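Side-chain contacts in tonb-dependent siderophore receptor (Acinetobacter baumannii, PDB 5FP1), which is probably involved in the first step of iron uptake by binding iron-chelating siderophores, and may bind ferric enterobactin: residues A[48-51]-A[52-56]; A[190-193]-A[194-198]; A[507-510]-A[511-514]; A[545-548]-A[549-552]; A[279-282]-A[283-286]. All coordinates share one frame; numbering follows the deposited sequence.

Interaction 1. Residues A[48-51]-A[52-56]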
loop_
_atom_site.group_PDB
_atom_site.type_symbol
_atom_site.label_atom_id
_atom_site.label_comp_id
_atom_site.label_asym_id
_atom_site.label_seq_id
_atom_site.Cartn_x
_atom_site.Cartn_y
_atom_site.Cartn_z
ATOM N N SER A 48 4.251 14.289 0.120
ATOM C CA SER A 48 5.038 15.121 1.023
ATOM C C SER A 48 4.341 15.381 2.365
ATOM O O SER A 48 3.126 15.275 2.490
ATOM C CB SER A 48 5.341 16.455 0.354
ATOM O OG SER A 48 4.152 17.190 0.175
ATOM N N LYS A 49 5.135 15.765 3.346
ATOM C CA LYS A 49 4.660 16.230 4.649
ATOM C C LYS A 49 3.571 17.276 4.494
ATOM O O LYS A 49 2.510 17.185 5.131
ATOM C CB LYS A 49 5.830 16.787 5.442
ATOM C CG LYS A 49 5.500 17.264 6.847
ATOM C CD LYS A 49 6.780 17.740 7.523
ATOM C CE LYS A 49 6.637 17.933 9.024
ATOM N NZ LYS A 49 5.890 19.167 9.310
ATOM N N GLN A 50 3.786 18.246 3.618
ATOM C CA GLN A 50 2.814 19.333 3.510
ATOM C C GLN A 50 1.516 18.851 2.890
ATOM O O GLN A 50 0.439 19.294 3.282
ATOM C CB GLN A 50 3.365 20.533 2.720
ATOM C CG GLN A 50 2.447 21.763 2.772
ATOM C CD GLN A 50 2.263 22.285 4.178
ATOM O OE1 GLN A 50 3.237 22.507 4.893
ATOM N NE2 GLN A 50 1.020 22.432 4.600
ATOM N N LEU A 51 1.609 17.963 1.912
ATOM C CA LEU A 51 0.410 17.396 1.325
ATOM C C LEU A 51 -0.371 16.606 2.367
ATOM O O LEU A 51 -1.600 16.695 2.431
ATOM C CB LEU A 51 0.744 16.521 0.114
ATOM C CG LEU A 51 -0.432 15.926 -0.665
ATOM C CD1 LEU A 51 -1.346 17.001 -1.241
ATOM C CD2 LEU A 51 0.068 15.069 -1.815
ATOM N N ILE A 52 0.342 15.853 3.185
ATOM C CA ILE A 52 -0.269 15.060 4.251
ATOM C C ILE A 52 -0.994 16.004 5.237
ATOM O O ILE A 52 -2.147 15.782 5.612
ATOM C CB ILE A 52 0.780 14.182 4.950
ATOM C CG1 ILE A 52 1.244 13.050 3.986
ATOM C CG2 ILE A 52 0.214 13.595 6.235
ATOM C CD1 ILE A 52 2.491 12.344 4.443
ATOM N N GLU A 53 -0.344 17.098 5.603
ATOM C CA GLU A 53 -0.986 18.099 6.475
ATOM C C GLU A 53 -2.188 18.801 5.859
ATOM O O GLU A 53 -3.205 18.978 6.516
ATOM C CB GLU A 53 0.067 19.107 6.981
ATOM C CG GLU A 53 0.896 18.450 8.080
ATOM C CD GLU A 53 2.088 19.260 8.555
ATOM O OE1 GLU A 53 2.128 20.490 8.306
ATOM O OE2 GLU A 53 2.986 18.638 9.181
ATOM N N ASP A 54 -2.081 19.188 4.603
ATOM C CA ASP A 54 -3.148 19.872 3.924
ATOM C C ASP A 54 -4.407 19.002 3.793
ATOM O O ASP A 54 -5.545 19.504 3.889
ATOM C CB ASP A 54 -2.709 20.248 2.517
ATOM C CG ASP A 54 -1.894 21.538 2.460
ATOM O OD1 ASP A 54 -1.577 22.126 3.525
ATOM O OD2 ASP A 54 -1.556 21.909 1.316
ATOM N N THR A 55 -4.215 17.707 3.512
ATOM C CA THR A 55 -5.354 16.830 3.262
ATOM C C THR A 55 -5.897 16.179 4.519
ATOM O O THR A 55 -7.008 15.695 4.515
ATOM C CB THR A 55 -4.992 15.691 2.275
ATOM O OG1 THR A 55 -3.850 14.971 2.744
ATOM C CG2 THR A 55 -4.716 16.264 0.900
ATOM N N LYS A 56 -5.091 16.183 5.568
ATOM C CA LYS A 56 -5.325 15.472 6.830
ATOM C C LYS A 56 -5.658 14.001 6.578
ATOM O O LYS A 56 -6.555 13.450 7.228
ATOM C CB LYS A 56 -6.413 16.132 7.694
ATOM C CG LYS A 56 -6.240 15.877 9.194
ATOM C CD LYS A 56 -7.393 16.449 10.029
ATOM C CE LYS A 56 -7.352 15.953 11.476
ATOM N NZ LYS A 56 -6.118 16.397 12.187
HETATM O O HOH W 1 2.600 15.950 7.767
HETATM O O HOH W 2 0.250 22.694 7.559
HETATM O O HOH W 3 4.314 21.114 6.863
#
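Lys49 and Glu53, one helical turn apart, form the salt bridge of this short plug-domain helix. NZ of Lys49 lies 3.0 Å from Glu53 OE2, on the syn side of the carboxylate. The lysine runs out extended and bends at its last torsion (chi4 -75°), which brings the ammonium over to the glutamate. The other carboxylate oxygen, Glu53 OE1, is tied to the Gln50 amide through two waters, one at OE1 of Gln50 and one at its NE2.

One residue along, a side-chain hydrogen bond spans the same i to i+4 spacing. Gln50 NE2 donates to Asp54 OD1 at 2.8 Å; the acceptor lies in the amide plane of Gln50, but the donor approaches Asp54 from above its carboxylate plane. Asp54 also forms a salt bridge with Arg671 and accepts from the indole of Trp629, both on barrel strands, so an acid suits this buried place.

The helix ends use hydroxyls. Ser48 is the N-cap, its OG accepting from Leu51 N at 3.2 Å. Near the C-terminal end, Thr55 OG1 reaches back to Leu51 O at 2.9 Å, while Thr55 N donates to the same oxygen from the opposite face of its plane. Apolar contact is slight: Leu51 CD1 meets Thr55 CG2 at 4.1 Å, and the leucine packs on Trp629 and Leu23.

Charge is treated in two ways here: Lys49 and Glu53 offset each other beside ordered water, whereas the negative charge of buried Asp54 is probably stabilised by Arg671, fastening the plug to the barrel wall.

Interaction 2. Residues A[190-193]-A[194-198]; sequences AGQS and NGAEY
Gln192 and Ala196 close a bend in the loop that joins barrel strands 177-188 and 197-209, in the antiparallel beta-barrel of a TonB-dependent receptor. The bond across it is short and almost straight: Ala196 N donates to Gln192 OE1 at 2.7 Å with an angle of 177° at the hydrogen. The glutamine amide thus takes the place of a backbone carbonyl, with the donor tilted 24° from its carbonyl plane. The methyl group of Ala196, a small group that fits beside the amide oxygen, lies with its CB 3.4 Å from Gln192 OE1.

The long glutamine chain makes this reach possible. Its CG stands opposite the backbone N (chi1 -164°) and the chain stays extended beyond it, carrying the amide across the bend. Gly195, which has no side chain, passes close to the amide, its CA 4.2 Å from Gln192 CD. At the bend itself Asn194 has positive phi, a backbone shape that asparagine tolerates well.

Farther out, Asp231 accepts from Gln192 NE2, which fixes the amide's rotation and keeps OE1 turned toward Ala196. Tyr256 packs against the glutamine. Lys260 bonds to Gly195 O and forms a salt bridge with Glu197, holding the start of the second strand.

An ordered water completes the bend: it lies 2.8 Å from both Gln192 O and Ala196 O, within hydrogen-bonding distance, and accepts from Gly195 N at 3.0 Å.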
loop_
_atom_site.group_PDB
_atom_site.type_symbol
_atom_site.label_atom_id
_atom_site.label_comp_id
_atom_site.label_asym_id
_atom_site.label_seq_id
_atom_site.Cartn_x
_atom_site.Cartn_y
_atom_site.Cartn_z
ATOM N N ALA A 190 -17.773 7.488 6.580
ATOM C CA ALA A 190 -18.624 8.642 6.278
ATOM C C ALA A 190 -19.730 8.275 5.305
ATOM O O ALA A 190 -19.480 7.650 4.256
ATOM C CB ALA A 190 -17.776 9.765 5.681
ATOM N N GLY A 191 -20.958 8.621 5.673
ATOM C CA GLY A 191 -22.120 8.391 4.819
ATOM C C GLY A 191 -22.705 7.006 4.924
ATOM O O GLY A 191 -23.732 6.704 4.311
ATOM N N GLN A 192 -22.071 6.151 5.706
ATOM C CA GLN A 192 -22.532 4.759 5.853
ATOM C C GLN A 192 -23.093 4.507 7.257
ATOM O O GLN A 192 -22.394 3.949 8.111
ATOM C CB GLN A 192 -21.354 3.800 5.621
ATOM C CG GLN A 192 -21.734 2.357 5.364
ATOM C CD GLN A 192 -20.539 1.434 5.389
ATOM O OE1 GLN A 192 -19.868 1.309 6.414
ATOM N NE2 GLN A 192 -20.286 0.758 4.278
ATOM N N SER A 193 -24.352 4.871 7.486
ATOM C CA SER A 193 -25.011 4.658 8.791
ATOM C C SER A 193 -25.094 3.195 9.237
ATOM O O SER A 193 -25.321 2.278 8.430
ATOM C CB SER A 193 -26.446 5.226 8.779
ATOM O OG SER A 193 -26.426 6.631 8.658
ATOM N N ASN A 194 -24.920 3.007 10.536
ATOM C CA ASN A 194 -24.945 1.702 11.160
ATOM C C ASN A 194 -24.051 0.752 10.391
ATOM O O ASN A 194 -24.443 -0.369 10.043
ATOM C CB ASN A 194 -26.384 1.199 11.255
ATOM C CG ASN A 194 -27.241 2.111 12.113
ATOM O OD1 ASN A 194 -26.888 2.411 13.251
ATOM N ND2 ASN A 194 -28.370 2.569 11.566
ATOM N N GLY A 195 -22.851 1.251 10.108
ATOM C CA GLY A 195 -21.923 0.593 9.219
ATOM C C GLY A 195 -20.550 0.464 9.833
ATOM O O GLY A 195 -20.403 0.195 11.047
ATOM N N ALA A 196 -19.529 0.584 8.995
ATOM C CA ALA A 196 -18.186 0.308 9.450
ATOM C C ALA A 196 -17.759 1.372 10.472
ATOM O O ALA A 196 -18.151 2.541 10.367
ATOM C CB ALA A 196 -17.217 0.275 8.270
ATOM N N GLU A 197 -16.924 0.975 11.421
ATOM C CA GLU A 197 -16.463 1.870 12.501
ATOM C C GLU A 197 -15.003 1.586 12.769
ATOM O O GLU A 197 -14.592 0.426 12.761
ATOM C CB GLU A 197 -17.200 1.595 13.819
ATOM C CG GLU A 197 -18.691 1.825 13.807
ATOM C CD GLU A 197 -19.334 1.337 15.101
ATOM O OE1 GLU A 197 -18.655 1.318 16.139
ATOM O OE2 GLU A 197 -20.498 0.939 15.067
ATOM N N TYR A 198 -14.235 2.630 13.040
ATOM C CA TYR A 198 -12.801 2.490 13.250
ATOM C C TYR A 198 -12.408 3.074 14.588
ATOM O O TYR A 198 -12.863 4.162 14.948
ATOM C CB TYR A 198 -12.047 3.213 12.116
ATOM C CG TYR A 198 -12.381 2.585 10.813
ATOM C CD1 TYR A 198 -11.752 1.400 10.426
ATOM C CD2 TYR A 198 -13.370 3.105 9.994
ATOM C CE1 TYR A 198 -12.082 0.757 9.252
ATOM C CE2 TYR A 198 -13.711 2.468 8.809
ATOM C CZ TYR A 198 -13.072 1.288 8.460
ATOM O OH TYR A 198 -13.387 0.634 7.304
HETATM O O HOH W 4 -20.813 3.412 10.371
#

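Interaction 3. Residues A[507-510]-A[511-514]; sequences TINA and NNQM
Asn509 OD1 is gripped by two successive backbone N-H groups: Asn511 N at 2.9 Å and, weakly, Asn512 N at 3.1 Å. Asparagine suits this place because its short side chain can set a carbonyl oxygen in front of the next two amides. Its CG sits between the backbone N and the carbonyl carbon (chi1 63°), folding the group over the turn.

Asn512 bonds back in the other direction. Its OD1 accepts from Asn509 N at 2.8 Å, and its ND2 donates to Thr507 O at 3.0 Å, in the carbonyl plane of that residue. One amide therefore binds an acceptor and a donor two residues apart, which fixes its rotation. The two asparagine amides lie stacked, their planes only 7° apart, although the side chains run at about a right angle to each other.

Beyond them Gln513 NE2 meets Ala510 O at 3.0 Å, while its OE1 accepts from Lys462 N on a barrel strand. Ile508 gives the turn an apolar side: its CD1 packs 3.9 Å from Gln513 CB and the side chain leans on Ala461. Asn509 ND2 is hydrogen-bonded to the hydroxyl of Tyr559.

In this long loop between strands 482-493 and 518-531, side-chain amides pair with backbone N-H and C=O groups where no regular helix or strand is present. An amide both donates and accepts, so the turn is held by uncharged donors and acceptors alone within these two segments.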
loop_
_atom_site.group_PDB
_atom_site.type_symbol
_atom_site.label_atom_id
_atom_site.label_comp_id
_atom_site.label_asym_id
_atom_site.label_seq_id
_atom_site.Cartn_x
_atom_site.Cartn_y
_atom_site.Cartn_z
ATOM N N THR A 507 0.418 -17.428 -3.004
ATOM C CA THR A 507 0.238 -18.480 -2.014
ATOM C C THR A 507 0.874 -19.780 -2.536
ATOM O O THR A 507 0.671 -20.182 -3.685
ATOM C CB THR A 507 -1.270 -18.633 -1.693
ATOM O OG1 THR A 507 -1.639 -17.604 -0.759
ATOM C CG2 THR A 507 -1.596 -19.998 -1.065
ATOM N N ILE A 508 1.696 -20.380 -1.695
ATOM C CA ILE A 508 2.397 -21.607 -2.015
ATOM C C ILE A 508 1.497 -22.807 -1.701
ATOM O O ILE A 508 0.665 -22.786 -0.755
ATOM C CB ILE A 508 3.735 -21.703 -1.228
ATOM C CG1 ILE A 508 4.601 -22.865 -1.751
ATOM C CG2 ILE A 508 3.473 -21.856 0.268
ATOM C CD1 ILE A 508 6.020 -22.885 -1.215
ATOM N N ASN A 509 1.641 -23.842 -2.518
ATOM C CA ASN A 509 0.944 -25.097 -2.293
ATOM C C ASN A 509 1.777 -26.267 -2.837
ATOM O O ASN A 509 2.893 -26.082 -3.316
ATOM C CB ASN A 509 -0.476 -25.055 -2.862
ATOM C CG ASN A 509 -0.516 -24.870 -4.370
ATOM O OD1 ASN A 509 0.220 -25.487 -5.093
ATOM N ND2 ASN A 509 -1.401 -23.989 -4.840
ATOM N N ALA A 510 1.247 -27.473 -2.722
ATOM C CA ALA A 510 2.009 -28.673 -3.118
ATOM C C ALA A 510 2.440 -28.575 -4.563
ATOM O O ALA A 510 3.491 -29.067 -4.918
ATOM C CB ALA A 510 1.151 -29.913 -2.931
ATOM N N ASN A 511 1.592 -27.981 -5.401
ATOM C CA ASN A 511 1.789 -28.044 -6.839
ATOM C C ASN A 511 2.610 -26.899 -7.453
ATOM O O ASN A 511 3.079 -27.036 -8.570
ATOM C CB ASN A 511 0.422 -28.132 -7.504
ATOM C CG ASN A 511 -0.395 -29.268 -6.929
ATOM O OD1 ASN A 511 -1.495 -29.070 -6.429
ATOM N ND2 ASN A 511 0.192 -30.463 -6.921
ATOM N N ASN A 512 2.797 -25.793 -6.731
ATOM C CA ASN A 512 3.612 -24.685 -7.262
ATOM C C ASN A 512 4.928 -24.470 -6.526
ATOM O O ASN A 512 5.740 -23.588 -6.882
ATOM C CB ASN A 512 2.786 -23.387 -7.322
ATOM C CG ASN A 512 2.369 -22.871 -5.962
ATOM O OD1 ASN A 512 2.871 -23.298 -4.919
ATOM N ND2 ASN A 512 1.418 -21.945 -5.969
ATOM N N GLN A 513 5.167 -25.295 -5.508
ATOM C CA GLN A 513 6.293 -25.074 -4.606
ATOM C C GLN A 513 7.637 -25.181 -5.297
ATOM O O GLN A 513 8.596 -24.602 -4.829
ATOM C CB GLN A 513 6.293 -26.081 -3.434
ATOM C CG GLN A 513 6.572 -27.540 -3.827
ATOM C CD GLN A 513 6.394 -28.477 -2.637
ATOM O OE1 GLN A 513 7.071 -28.345 -1.628
ATOM N NE2 GLN A 513 5.457 -29.389 -2.739
ATOM N N MET A 514 7.708 -25.920 -6.402
ATOM C CA MET A 514 8.978 -26.118 -7.096
ATOM C C MET A 514 9.161 -25.104 -8.242
ATOM O O MET A 514 10.189 -25.101 -8.899
ATOM C CB MET A 514 9.088 -27.565 -7.641
ATOM C CG MET A 514 8.210 -27.887 -8.824
ATOM S SD MET A 514 6.430 -27.668 -8.625
ATOM C CE MET A 514 6.010 -29.024 -7.509
#

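Interaction 4. Residues A[545-548]-A[549-552]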
loop_
_atom_site.group_PDB
_atom_site.type_symbol
_atom_site.label_atom_id
_atom_site.label_comp_id
_atom_site.label_asym_id
_atom_site.label_seq_id
_atom_site.Cartn_x
_atom_site.Cartn_y
_atom_site.Cartn_z
ATOM N N THR A 545 6.236 -1.631 -18.422
ATOM C CA THR A 545 6.427 -2.404 -17.171
ATOM C C THR A 545 5.609 -3.659 -17.362
ATOM O O THR A 545 4.401 -3.588 -17.655
ATOM C CB THR A 545 5.966 -1.596 -15.952
ATOM O OG1 THR A 545 6.912 -0.537 -15.690
ATOM C CG2 THR A 545 5.829 -2.496 -14.679
ATOM N N GLU A 546 6.265 -4.810 -17.285
ATOM C CA GLU A 546 5.649 -6.044 -17.679
ATOM C C GLU A 546 6.117 -7.211 -16.873
ATOM O O GLU A 546 7.240 -7.226 -16.359
ATOM C CB GLU A 546 5.919 -6.350 -19.163
ATOM C CG GLU A 546 7.372 -6.563 -19.489
ATOM C CD GLU A 546 7.626 -6.748 -20.986
ATOM O OE1 GLU A 546 6.825 -7.438 -21.657
ATOM O OE2 GLU A 546 8.625 -6.184 -21.476
ATOM N N LYS A 547 5.260 -8.218 -16.818
ATOM C CA LYS A 547 5.630 -9.488 -16.209
ATOM C C LYS A 547 5.618 -10.541 -17.311
ATOM O O LYS A 547 4.587 -11.159 -17.595
ATOM C CB LYS A 547 4.690 -9.855 -15.063
ATOM C CG LYS A 547 5.176 -11.046 -14.275
ATOM C CD LYS A 547 4.155 -11.527 -13.267
ATOM C CE LYS A 547 4.023 -10.616 -12.079
ATOM N NZ LYS A 547 2.947 -11.142 -11.160
ATOM N N GLN A 548 6.772 -10.707 -17.950
ATOM C CA GLN A 548 6.865 -11.523 -19.151
ATOM C C GLN A 548 6.908 -13.005 -18.807
ATOM O O GLN A 548 6.746 -13.842 -19.667
ATOM C CB GLN A 548 8.086 -11.097 -19.990
ATOM C CG GLN A 548 9.439 -11.488 -19.427
ATOM C CD GLN A 548 9.951 -10.547 -18.356
ATOM O OE1 GLN A 548 9.289 -9.599 -17.971
ATOM N NE2 GLN A 548 11.141 -10.818 -17.865
ATOM N N ASN A 549 7.118 -13.335 -17.538
ATOM C CA ASN A 549 6.953 -14.701 -17.080
ATOM C C ASN A 549 6.079 -14.702 -15.850
ATOM O O ASN A 549 6.555 -14.442 -14.723
ATOM C CB ASN A 549 8.308 -15.343 -16.753
ATOM C CG ASN A 549 9.016 -15.824 -17.981
ATOM O OD1 ASN A 549 8.655 -16.854 -18.555
ATOM N ND2 ASN A 549 9.998 -15.069 -18.423
ATOM N N THR A 550 4.797 -14.963 -16.080
ATOM C CA THR A 550 3.784 -14.976 -15.038
ATOM C C THR A 550 3.415 -16.403 -14.731
ATOM O O THR A 550 3.274 -17.235 -15.653
ATOM C CB THR A 550 2.523 -14.243 -15.529
ATOM O OG1 THR A 550 2.839 -12.879 -15.830
ATOM C CG2 THR A 550 1.401 -14.284 -14.496
ATOM N N ARG A 551 3.237 -16.702 -13.450
ATOM C CA ARG A 551 2.842 -18.035 -13.039
ATOM C C ARG A 551 1.367 -18.210 -13.354
ATOM O O ARG A 551 0.568 -17.360 -13.021
ATOM C CB ARG A 551 3.086 -18.248 -11.541
ATOM C CG ARG A 551 2.951 -19.711 -11.107
ATOM C CD ARG A 551 3.581 -19.920 -9.738
ATOM N NE ARG A 551 2.962 -19.120 -8.713
ATOM C CZ ARG A 551 3.489 -18.067 -8.100
ATOM N NH1 ARG A 551 4.703 -17.596 -8.373
ATOM N NH2 ARG A 551 2.765 -17.471 -7.177
ATOM N N VAL A 552 0.978 -19.313 -13.980
ATOM C CA VAL A 552 -0.424 -19.544 -14.255
ATOM C C VAL A 552 -0.751 -21.009 -13.964
ATOM O O VAL A 552 0.142 -21.829 -13.860
ATOM C CB VAL A 552 -0.808 -19.194 -15.713
ATOM C CG1 VAL A 552 -0.573 -17.710 -16.004
ATOM C CG2 VAL A 552 -0.038 -20.057 -16.682
#
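This is a local contact across an irregularity in a single barrel strand, 536-555, where Lys547 and Thr550 meet around a corner of the chain. Strand 536-555 pairs with 518-531 along one edge and with 558-575 along the other, and the corner falls at Gln548 and Asn549.

Thr550 OG1 lies 3.0 Å from Lys547 O, a possible hydrogen bond, not settled because the hydroxyl proton has another acceptor within reach. The aliphatic part of the lysine also lies against the threonine hydroxyl: Lys547 CD comes to 3.2 Å from Thr550 OG1 and 3.9 Å from Thr550 CB, the two side chains crossing at about a right angle. A bend at chi3 (-73°) then turns the remainder of the lysine aside, and its ammonium forms a salt bridge with Glu518 on the neighbouring strand. Lysine suits the position because methylene groups can lie against the threonine while the charged end reaches that acid. The branched threonine brings a hydroxyl and a methyl to the same place, its CG2 4.1 Å from Lys547 CD.

At the corner, Gln548 and Asn549 both pack on Glu519 of strand 518-531. Gln548, its chain bent at chi2, also leans on Gln521, and its side chain lies near a bound C8E detergent molecule. Farther along, Thr550 is joined by a backbone bond to Gly563 of strand 558-575.

Two consecutive residues, Gln548 and Asn549, facing the single residue Glu519 make this a classic beta bulge within an antiparallel barrel.

Interaction 5. Residues A[279-282]-A[283-286]; sequences DLTD and NITI
Asp279 and Thr285 make the close part of this hairpin turn, lying side by side and pointing the same way. Thr285 OG1 donates to Asp279 OD1 at 2.7 Å, approaching from above the carboxylate plane, while the threonine methyl CG2 rests 3.3 Å from the same oxygen. The two form an antiparallel non-hydrogen-bonded pair, so their side chains supply a link that the backbone lacks there. The second carboxylate oxygen, OD2, is engaged in a salt bridge with Arg216.

Thr281 tightens the bend. Its OG1, held between the backbone N and the carbonyl carbon (chi1 71°), accepts from Asn283 N at 2.9 Å and, weakly, from Ile284 N. Thr281 N in turn donates to Ile284 O at 3.2 Å, on a lone pair in the carbonyl plane.

Apolar contact is looser: Leu280 CD1 only brushes the CG2 atoms of Ile284 and Ile286, each 4.3 Å away. Asp282 and Asn283 are exposed at the apex, where polar side chains fit, and an ordered water joins Thr281 O to Thr285 OG1.

The turn links barrel strands 264-279 and 284-304. Strand 315-341 flanks it, with Leu336 against Leu280 and Ile284, and Lys339 bonded to Asn283.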
loop_
_atom_site.group_PDB
_atom_site.type_symbol
_atom_site.label_atom_id
_atom_site.label_comp_id
_atom_site.label_asym_id
_atom_site.label_seq_id
_atom_site.Cartn_x
_atom_site.Cartn_y
_atom_site.Cartn_z
ATOM N N ASP A 279 30.714 7.160 10.639
ATOM C CA ASP A 279 31.372 7.802 9.509
ATOM C C ASP A 279 32.857 7.434 9.480
ATOM O O ASP A 279 33.664 7.948 10.264
ATOM C CB ASP A 279 31.203 9.315 9.590
ATOM C CG ASP A 279 29.770 9.748 9.515
ATOM O OD1 ASP A 279 28.918 8.959 9.040
ATOM O OD2 ASP A 279 29.472 10.886 9.931
ATOM N N LEU A 280 33.208 6.526 8.583
ATOM C CA LEU A 280 34.580 6.081 8.423
ATOM C C LEU A 280 35.452 7.185 7.873
ATOM O O LEU A 280 36.632 7.239 8.196
ATOM C CB LEU A 280 34.665 4.873 7.503
ATOM C CG LEU A 280 33.959 3.652 8.052
ATOM C CD1 LEU A 280 33.717 2.630 6.963
ATOM C CD2 LEU A 280 34.808 3.069 9.160
ATOM N N THR A 281 34.879 8.057 7.051
ATOM C CA THR A 281 35.545 9.299 6.668
ATOM C C THR A 281 34.463 10.302 6.573
ATOM O O THR A 281 33.309 9.959 6.797
ATOM C CB THR A 281 36.213 9.197 5.292
ATOM O OG1 THR A 281 35.203 9.167 4.263
ATOM C CG2 THR A 281 37.073 7.952 5.222
ATOM N N ASP A 282 34.781 11.535 6.198
ATOM C CA ASP A 282 33.732 12.525 5.971
ATOM C C ASP A 282 32.791 12.150 4.815
ATOM O O ASP A 282 31.752 12.785 4.629
ATOM C CB ASP A 282 34.329 13.901 5.669
ATOM C CG ASP A 282 35.090 14.482 6.844
ATOM O OD1 ASP A 282 34.676 14.270 8.008
ATOM O OD2 ASP A 282 36.111 15.157 6.596
ATOM N N ASN A 283 33.166 11.168 4.012
ATOM C CA ASN A 283 32.342 10.813 2.842
ATOM C C ASN A 283 31.881 9.347 2.769
ATOM O O ASN A 283 31.261 8.948 1.779
ATOM C CB ASN A 283 33.124 11.090 1.561
ATOM C CG ASN A 283 33.356 12.558 1.323
ATOM O OD1 ASN A 283 32.473 13.400 1.524
ATOM N ND2 ASN A 283 34.545 12.874 0.874
ATOM N N ILE A 284 32.259 8.536 3.746
ATOM C CA ILE A 284 31.884 7.128 3.760
ATOM C C ILE A 284 31.345 6.735 5.137
ATOM O O ILE A 284 31.996 6.952 6.173
ATOM C CB ILE A 284 33.059 6.240 3.367
ATOM C CG1 ILE A 284 33.552 6.647 1.977
ATOM C CG2 ILE A 284 32.672 4.763 3.391
ATOM C CD1 ILE A 284 34.871 6.029 1.610
ATOM N N THR A 285 30.152 6.144 5.132
ATOM C CA THR A 285 29.423 5.806 6.351
ATOM C C THR A 285 29.067 4.315 6.296
ATOM O O THR A 285 28.680 3.799 5.234
ATOM C CB THR A 285 28.151 6.691 6.475
ATOM O OG1 THR A 285 28.528 8.068 6.555
ATOM C CG2 THR A 285 27.306 6.360 7.704
ATOM N N ILE A 286 29.234 3.627 7.425
ATOM C CA ILE A 286 28.742 2.259 7.587
ATOM C C ILE A 286 27.547 2.301 8.529
ATOM O O ILE A 286 27.594 2.959 9.594
ATOM C CB ILE A 286 29.827 1.292 8.099
ATOM C CG1 ILE A 286 29.298 -0.133 8.194
ATOM C CG2 ILE A 286 30.382 1.729 9.463
ATOM C CD1 ILE A 286 29.108 -0.840 6.869
HETATM O O HOH W 5 30.424 10.037 6.140
#

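Overall arrangement
Interaction 1 belongs to the plug, whereas interactions 2 to 5 lie in the barrel that encloses it. Interactions 1 and 2 come within about 12 Å of each other at their nearest atoms, without touching. Interactions 3 and 4 are neighbours, their centres about 17 Å apart, and they touch where Asn512 ND2 comes 4.2 Å from Arg551 NE in simple packing. The other contacts are well separated: the turns of interactions 2 and 5 have centres about 53 Å apart, on opposite sides of the chain's centre. In interaction 4 the side chain of Gln548 is about 6 Å from a bound C8E detergent molecule. In interaction 3 the side chain of Ile508 is about 12 Å from a bound C8E.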